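Long-range contacts in uncharacterized protein aq_328 (Aquifex aeolicus, PDB 1R4V), which is of unknown function but folds as a single-chain, mainly helical relative of the histones and may take part in protein heterodimerization: residues Asp33-Thr38 / Gln98-Asp103; Lys27-Leu32 / Thr48-Leu53. One frame throughout, in Å; residues are numbered along the deposited sequence.

Overall arrangement
Both contacts use helix 29-40, met at two points along its length, and their centres lie about 12 Å apart. Interaction 2 is the buried one: the start of the helix packs on helix 46-62 through Phe29, Leu32, Ile49, Leu52 and Leu53, almost wholly by apolar contact, with Glu50 the one polar group, at the ring edge. Interaction 1 lies at the surface, where the next turns of the helix meet the loop 98-103; it is smaller, mixes one apolar pair with an amide and a bridging water, and its helix side binds a zinc and a cacodylate. The two are tied directly by a salt bridge from Lys31 to Asp103 and by packing of Phe36 on Leu52.

Interaction 1 (Asp33-Thr38 / Gln98-Asp103); sequences DHYFRT and QKIEQD. With ZN (zinc ion), chain C; CAC (cacodylate ion), chain D.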
loop_
_atom_site.group_PDB
_atom_site.type_symbol
_atom_site.label_atom_id
_atom_site.label_comp_id
_atom_site.label_asym_id
_atom_site.label_seq_id
_atom_site.Cartn_x
_atom_site.Cartn_y
_atom_site.Cartn_z
ATOM N N ASP A 33 -3.034 12.673 -4.451
ATOM C CA ASP A 33 -2.443 13.518 -5.492
ATOM C C ASP A 33 -1.796 14.705 -4.825
ATOM O O ASP A 33 -0.595 14.969 -4.951
ATOM C CB ASP A 33 -3.556 13.899 -6.469
ATOM C CG ASP A 33 -3.152 14.901 -7.539
ATOM O OD1 ASP A 33 -1.990 15.332 -7.643
ATOM O OD2 ASP A 33 -4.018 15.327 -8.324
ATOM N N HIS A 34 -2.617 15.407 -4.053
ATOM C CA HIS A 34 -2.169 16.559 -3.307
ATOM C C HIS A 34 -1.016 16.243 -2.334
ATOM O O HIS A 34 -0.047 16.993 -2.297
ATOM C CB HIS A 34 -3.394 17.206 -2.644
ATOM C CG HIS A 34 -3.110 18.539 -2.057
ATOM N ND1 HIS A 34 -3.592 19.708 -2.608
ATOM C CD2 HIS A 34 -2.383 18.890 -0.974
ATOM C CE1 HIS A 34 -3.190 20.726 -1.868
ATOM N NE2 HIS A 34 -2.455 20.257 -0.874
ATOM N N TYR A 35 -1.053 15.162 -1.561
ATOM C CA TYR A 35 0.074 14.824 -0.686
ATOM C C TYR A 35 1.377 14.415 -1.425
ATOM O O TYR A 35 2.490 14.783 -1.033
ATOM C CB TYR A 35 -0.297 13.652 0.247
ATOM C CG TYR A 35 0.765 13.406 1.279
ATOM C CD1 TYR A 35 0.821 14.183 2.416
ATOM C CD2 TYR A 35 1.746 12.444 1.102
ATOM C CE1 TYR A 35 1.797 13.985 3.376
ATOM C CE2 TYR A 35 2.736 12.236 2.055
ATOM C CZ TYR A 35 2.754 13.013 3.186
ATOM O OH TYR A 35 3.712 12.858 4.151
ATOM N N PHE A 36 1.255 13.586 -2.453
ATOM C CA PHE A 36 2.455 13.197 -3.216
ATOM C C PHE A 36 3.170 14.414 -3.858
ATOM O O PHE A 36 4.393 14.493 -3.885
ATOM C CB PHE A 36 2.069 12.141 -4.246
ATOM C CG PHE A 36 2.240 10.720 -3.756
ATOM C CD1 PHE A 36 1.627 10.286 -2.597
ATOM C CD2 PHE A 36 3.009 9.800 -4.477
ATOM C CE1 PHE A 36 1.781 8.969 -2.159
ATOM C CE2 PHE A 36 3.169 8.493 -4.044
ATOM C CZ PHE A 36 2.555 8.082 -2.869
ATOM N N ARG A 37 2.401 15.367 -4.371
ATOM C CA ARG A 37 2.963 16.530 -5.051
ATOM C C ARG A 37 3.629 17.431 -4.023
ATOM O O ARG A 37 4.824 17.716 -4.104
ATOM C CB ARG A 37 1.871 17.250 -5.829
ATOM C CG ARG A 37 2.346 18.495 -6.545
ATOM C CD ARG A 37 1.275 19.167 -7.408
ATOM N NE ARG A 37 0.246 19.850 -6.617
ATOM C CZ ARG A 37 -1.010 19.443 -6.401
ATOM N NH1 ARG A 37 -1.791 20.206 -5.651
ATOM N NH2 ARG A 37 -1.517 18.328 -6.915
ATOM N N THR A 38 2.863 17.836 -3.017
ATOM C CA THR A 38 3.324 18.834 -2.046
ATOM C C THR A 38 4.356 18.311 -1.053
ATOM O O THR A 38 5.290 19.034 -0.723
ATOM C CB THR A 38 2.110 19.450 -1.305
ATOM O OG1 THR A 38 1.344 18.409 -0.667
ATOM C CG2 THR A 38 1.151 20.043 -2.301
ATOM N N GLN A 98 2.374 6.358 10.357
ATOM C CA GLN A 98 1.564 6.641 11.537
ATOM C C GLN A 98 1.881 8.008 12.145
ATOM O O GLN A 98 1.029 8.590 12.807
ATOM C CB GLN A 98 1.704 5.521 12.576
ATOM C CG GLN A 98 1.094 4.208 12.082
ATOM C CD GLN A 98 1.542 2.952 12.840
ATOM O OE1 GLN A 98 0.746 2.030 13.010
ATOM N NE2 GLN A 98 2.796 2.904 13.274
ATOM N N LYS A 99 3.079 8.538 11.918
ATOM C CA LYS A 99 3.395 9.867 12.412
ATOM C C LYS A 99 3.011 11.004 11.452
ATOM O O LYS A 99 3.245 12.163 11.784
ATOM C CB LYS A 99 4.824 9.951 12.972
ATOM C CG LYS A 99 6.009 9.602 12.121
ATOM C CD LYS A 99 7.202 9.258 13.021
ATOM C CE LYS A 99 8.509 9.202 12.225
ATOM N NZ LYS A 99 9.475 8.202 12.785
ATOM N N ILE A 100 2.387 10.706 10.316
ATOM C CA ILE A 100 1.911 11.736 9.385
ATOM C C ILE A 100 0.543 12.261 9.824
ATOM O O ILE A 100 -0.384 11.486 10.051
ATOM C CB ILE A 100 1.866 11.203 7.938
ATOM C CG1 ILE A 100 3.293 10.939 7.457
ATOM C CG2 ILE A 100 1.183 12.193 6.989
ATOM C CD1 ILE A 100 3.360 10.164 6.194
ATOM N N GLU A 101 0.416 13.584 9.925
ATOM C CA GLU A 101 -0.819 14.228 10.383
ATOM C C GLU A 101 -1.814 14.473 9.249
ATOM O O GLU A 101 -3.022 14.295 9.437
ATOM C CB GLU A 101 -0.501 15.532 11.129
ATOM C CG GLU A 101 0.487 15.302 12.269
ATOM C CD GLU A 101 0.329 16.235 13.462
ATOM O OE1 GLU A 101 -0.222 17.352 13.313
ATOM O OE2 GLU A 101 0.768 15.833 14.570
ATOM N N GLN A 102 -1.302 14.862 8.082
ATOM C CA GLN A 102 -2.127 15.105 6.900
ATOM C C GLN A 102 -2.833 13.850 6.414
ATOM O O GLN A 102 -2.255 12.761 6.386
ATOM C CB GLN A 102 -1.289 15.663 5.753
ATOM C CG GLN A 102 -2.075 15.936 4.452
ATOM C CD GLN A 102 -1.351 16.897 3.522
ATOM O OE1 GLN A 102 -0.551 17.704 3.991
ATOM N NE2 GLN A 102 -1.615 16.814 2.215
ATOM N N ASP A 103 -4.088 14.022 6.031
ATOM C CA ASP A 103 -4.878 12.957 5.468
ATOM C C ASP A 103 -4.479 12.828 3.992
ATOM O O ASP A 103 -4.674 13.777 3.236
ATOM C CB ASP A 103 -6.337 13.335 5.620
ATOM C CG ASP A 103 -7.276 12.284 5.107
ATOM O OD1 ASP A 103 -8.489 12.588 5.147
ATOM O OD2 ASP A 103 -6.930 11.167 4.651
HETATM ZN ZN ZN C . -4.184 17.021 -9.361
HETATM AS AS CAC D . -5.403 18.760 -6.645
HETATM O O1 CAC D . -4.699 18.550 -8.219
HETATM O O2 CAC D . -4.320 19.121 -5.330
HETATM C C1 CAC D . -6.773 20.175 -6.701
HETATM C C2 CAC D . -6.191 17.003 -6.275
HETATM O O HOH W 1 -2.255 17.265 -10.182
HETATM O O HOH W 2 0.293 18.928 1.537
HETATM O O HOH W 3 -6.019 17.644 -10.028
#
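Tyr35 points its hydroxyl end at Ile100 and turns its CD1 edge to the Gln102 amide, joining helix 29-40 to the loop between helices 88-98 and 106-113. Its CG, anti to the backbone N (chi1 -172°), carries the ring toward the loop, and Tyr35 OH ends 3.4 Å from Ile100 CD1. Ile100 CG2, oblique to the ring, is 4.1 Å from Tyr35 CE1; Ile100 also touches Leu140 of helix 131-149. The amide plane stands 88° from the ring, with Gln102 NE2 3.6 Å from Tyr35 CD1 and near the edge of the His34 imidazole. Replacing Tyr35 with an alanine would probably open a gap beside Ile100 and rob the Gln102 amide of its support. Water 2 donates to Thr38 OG1 (2.5 Å) and Gln102 OE1 (2.9 Å), bridging the segments. The ND1 of the His34 ring and, straighter, Arg37 NH1 (2.8 Å, 168°) donate to O2 of a cacodylate, probably from the crystallisation liquor; its O1, Asp33 OD2 and two waters bind zinc, and Arg37 NH2 forms a salt bridge with Asp33 OD1. Residues 33-38 thus hold the loop by van der Waals contact and a water bridge; its direct polar tie to the helix is the Lys31-Asp103 salt bridge.

Interaction 2 (Lys27-Leu32 / Thr48-Leu53); sequences KGFDKL and TIELLL
Two consecutive helices of the histone-like fold, 29-40 and 46-62, meet here near the beginning of each, with the ring of Phe29 set against the second helix. Ile49 CG2 stands over the centre of one ring face, 3.6 Å from the centroid and 10° off the normal, a close CH-pi contact. That methyl is anti to its own backbone N, since CG1 takes the place beside the N (chi1 -69°), and it also lies 4.1 Å from Leu32 CD2. Leu53 CD1 approaches the ring obliquely, 3.7 Å from Phe29 CE1. At the ring edge, in its plane, Glu50 OE2 comes within 3.1 Å of Phe29 CZ; the Glu50 chain bends at chi2, and its carboxylate is turned 45° from the ring. Glu50 OE2 is hydrogen-bonded to Tyr112 OH, and the Tyr112 ring also meets Phe29 edge-to-face, so helix 106-113 closes round the same site. Farther along, Leu32 CD2 touches Leu52 CD2 at 4.2 Å, while Leu109 packs on both Phe29 and Leu32. Gly28 occupies the N-cap position of the first helix. The pair joined here, a shorter helix 29-40 followed by the longer helix 46-62, is arranged as in the histone fold, where a short helix leads into a long central one.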
loop_
_atom_site.group_PDB
_atom_site.type_symbol
_atom_site.label_atom_id
_atom_site.label_comp_id
_atom_site.label_asym_id
_atom_site.label_seq_id
_atom_site.Cartn_x
_atom_site.Cartn_y
_atom_site.Cartn_z
ATOM N N LYS A 27 -12.823 8.879 -4.735
ATOM C CA LYS A 27 -12.457 9.464 -3.448
ATOM C C LYS A 27 -11.087 8.967 -2.998
ATOM O O LYS A 27 -10.726 7.828 -3.267
ATOM C CB LYS A 27 -13.550 9.206 -2.409
ATOM C CG LYS A 27 -14.560 10.354 -2.285
ATOM C CD LYS A 27 -15.248 10.747 -3.594
ATOM C CE LYS A 27 -16.085 12.025 -3.447
ATOM N NZ LYS A 27 -15.345 13.311 -3.679
ATOM N N GLY A 28 -10.338 9.852 -2.348
ATOM C CA GLY A 28 -8.951 9.627 -1.976
ATOM C C GLY A 28 -7.904 10.117 -2.959
ATOM O O GLY A 28 -6.843 10.534 -2.511
ATOM N N PHE A 29 -8.187 10.062 -4.264
ATOM C CA PHE A 29 -7.230 10.376 -5.343
ATOM C C PHE A 29 -6.759 11.806 -5.165
ATOM O O PHE A 29 -5.569 12.116 -5.077
ATOM C CB PHE A 29 -7.880 10.216 -6.720
ATOM C CG PHE A 29 -7.928 8.810 -7.266
ATOM C CD1 PHE A 29 -8.219 7.712 -6.466
ATOM C CD2 PHE A 29 -7.693 8.591 -8.618
ATOM C CE1 PHE A 29 -8.274 6.447 -6.991
ATOM C CE2 PHE A 29 -7.735 7.317 -9.152
ATOM C CZ PHE A 29 -8.032 6.240 -8.339
ATOM N N ASP A 30 -7.749 12.690 -5.117
ATOM C CA ASP A 30 -7.595 14.073 -4.693
ATOM C C ASP A 30 -6.515 14.273 -3.623
ATOM O O ASP A 30 -5.505 14.922 -3.851
ATOM C CB ASP A 30 -8.986 14.506 -4.197
ATOM C CG ASP A 30 -9.829 13.297 -3.702
ATOM O OD1 ASP A 30 -9.905 12.973 -2.474
ATOM O OD2 ASP A 30 -10.413 12.589 -4.563
ATOM N N LYS A 31 -6.711 13.673 -2.452
ATOM C CA LYS A 31 -5.846 13.842 -1.287
ATOM C C LYS A 31 -4.481 13.195 -1.433
ATOM O O LYS A 31 -3.474 13.688 -0.894
ATOM C CB LYS A 31 -6.572 13.255 -0.070
ATOM C CG LYS A 31 -7.824 14.088 0.207
ATOM C CD LYS A 31 -8.902 13.368 0.975
ATOM C CE LYS A 31 -8.558 13.274 2.412
ATOM N NZ LYS A 31 -9.820 13.483 3.214
ATOM N N LEU A 32 -4.458 12.073 -2.146
ATOM C CA LEU A 32 -3.204 11.380 -2.418
ATOM C C LEU A 32 -2.383 12.225 -3.376
ATOM O O LEU A 32 -1.207 12.454 -3.134
ATOM C CB LEU A 32 -3.485 10.019 -3.032
ATOM C CG LEU A 32 -2.238 9.134 -3.238
ATOM C CD1 LEU A 32 -1.656 8.668 -1.921
ATOM C CD2 LEU A 32 -2.610 7.978 -4.123
ATOM N N THR A 48 -1.517 7.110 -13.429
ATOM C CA THR A 48 -0.432 6.596 -12.598
ATOM C C THR A 48 -0.870 6.286 -11.162
ATOM O O THR A 48 -0.251 5.435 -10.517
ATOM C CB THR A 48 0.838 7.484 -12.613
ATOM O OG1 THR A 48 0.549 8.859 -12.287
ATOM C CG2 THR A 48 1.469 7.460 -14.017
ATOM N N ILE A 49 -1.895 6.966 -10.649
ATOM C CA ILE A 49 -2.499 6.584 -9.370
ATOM C C ILE A 49 -3.086 5.185 -9.462
ATOM O O ILE A 49 -2.903 4.396 -8.536
ATOM C CB ILE A 49 -3.575 7.576 -8.891
ATOM C CG1 ILE A 49 -2.941 8.899 -8.491
ATOM C CG2 ILE A 49 -4.395 7.000 -7.706
ATOM C CD1 ILE A 49 -3.927 10.078 -8.443
ATOM N N GLU A 50 -3.782 4.862 -10.548
ATOM C CA GLU A 50 -4.318 3.517 -10.720
ATOM C C GLU A 50 -3.215 2.446 -10.709
ATOM O O GLU A 50 -3.370 1.382 -10.088
ATOM C CB GLU A 50 -5.115 3.406 -12.023
ATOM C CG GLU A 50 -6.443 4.130 -11.977
ATOM C CD GLU A 50 -7.479 3.416 -11.122
ATOM O OE1 GLU A 50 -7.440 2.170 -10.991
ATOM O OE2 GLU A 50 -8.361 4.119 -10.589
ATOM N N LEU A 51 -2.120 2.725 -11.412
ATOM C CA LEU A 51 -0.993 1.799 -11.452
ATOM C C LEU A 51 -0.372 1.635 -10.069
ATOM O O LEU A 51 -0.059 0.510 -9.656
ATOM C CB LEU A 51 0.045 2.261 -12.491
ATOM C CG LEU A 51 -0.413 2.136 -13.955
ATOM C CD1 LEU A 51 0.556 2.856 -14.884
ATOM C CD2 LEU A 51 -0.504 0.697 -14.375
ATOM N N LEU A 52 -0.214 2.746 -9.361
ATOM C CA LEU A 52 0.332 2.770 -8.008
ATOM C C LEU A 52 -0.539 1.924 -7.075
ATOM O O LEU A 52 -0.040 1.059 -6.350
ATOM C CB LEU A 52 0.424 4.205 -7.503
ATOM C CG LEU A 52 0.715 4.432 -6.011
ATOM C CD1 LEU A 52 2.091 3.831 -5.631
ATOM C CD2 LEU A 52 0.667 5.898 -5.739
ATOM N N LEU A 53 -1.841 2.166 -7.100
ATOM C CA LEU A 53 -2.779 1.410 -6.262
ATOM C C LEU A 53 -2.862 -0.074 -6.606
ATOM O O LEU A 53 -3.042 -0.904 -5.704
ATOM C CB LEU A 53 -4.171 2.045 -6.315
ATOM C CG LEU A 53 -4.298 3.470 -5.800
ATOM C CD1 LEU A 53 -5.767 3.917 -5.969
ATOM C CD2 LEU A 53 -3.850 3.590 -4.373
#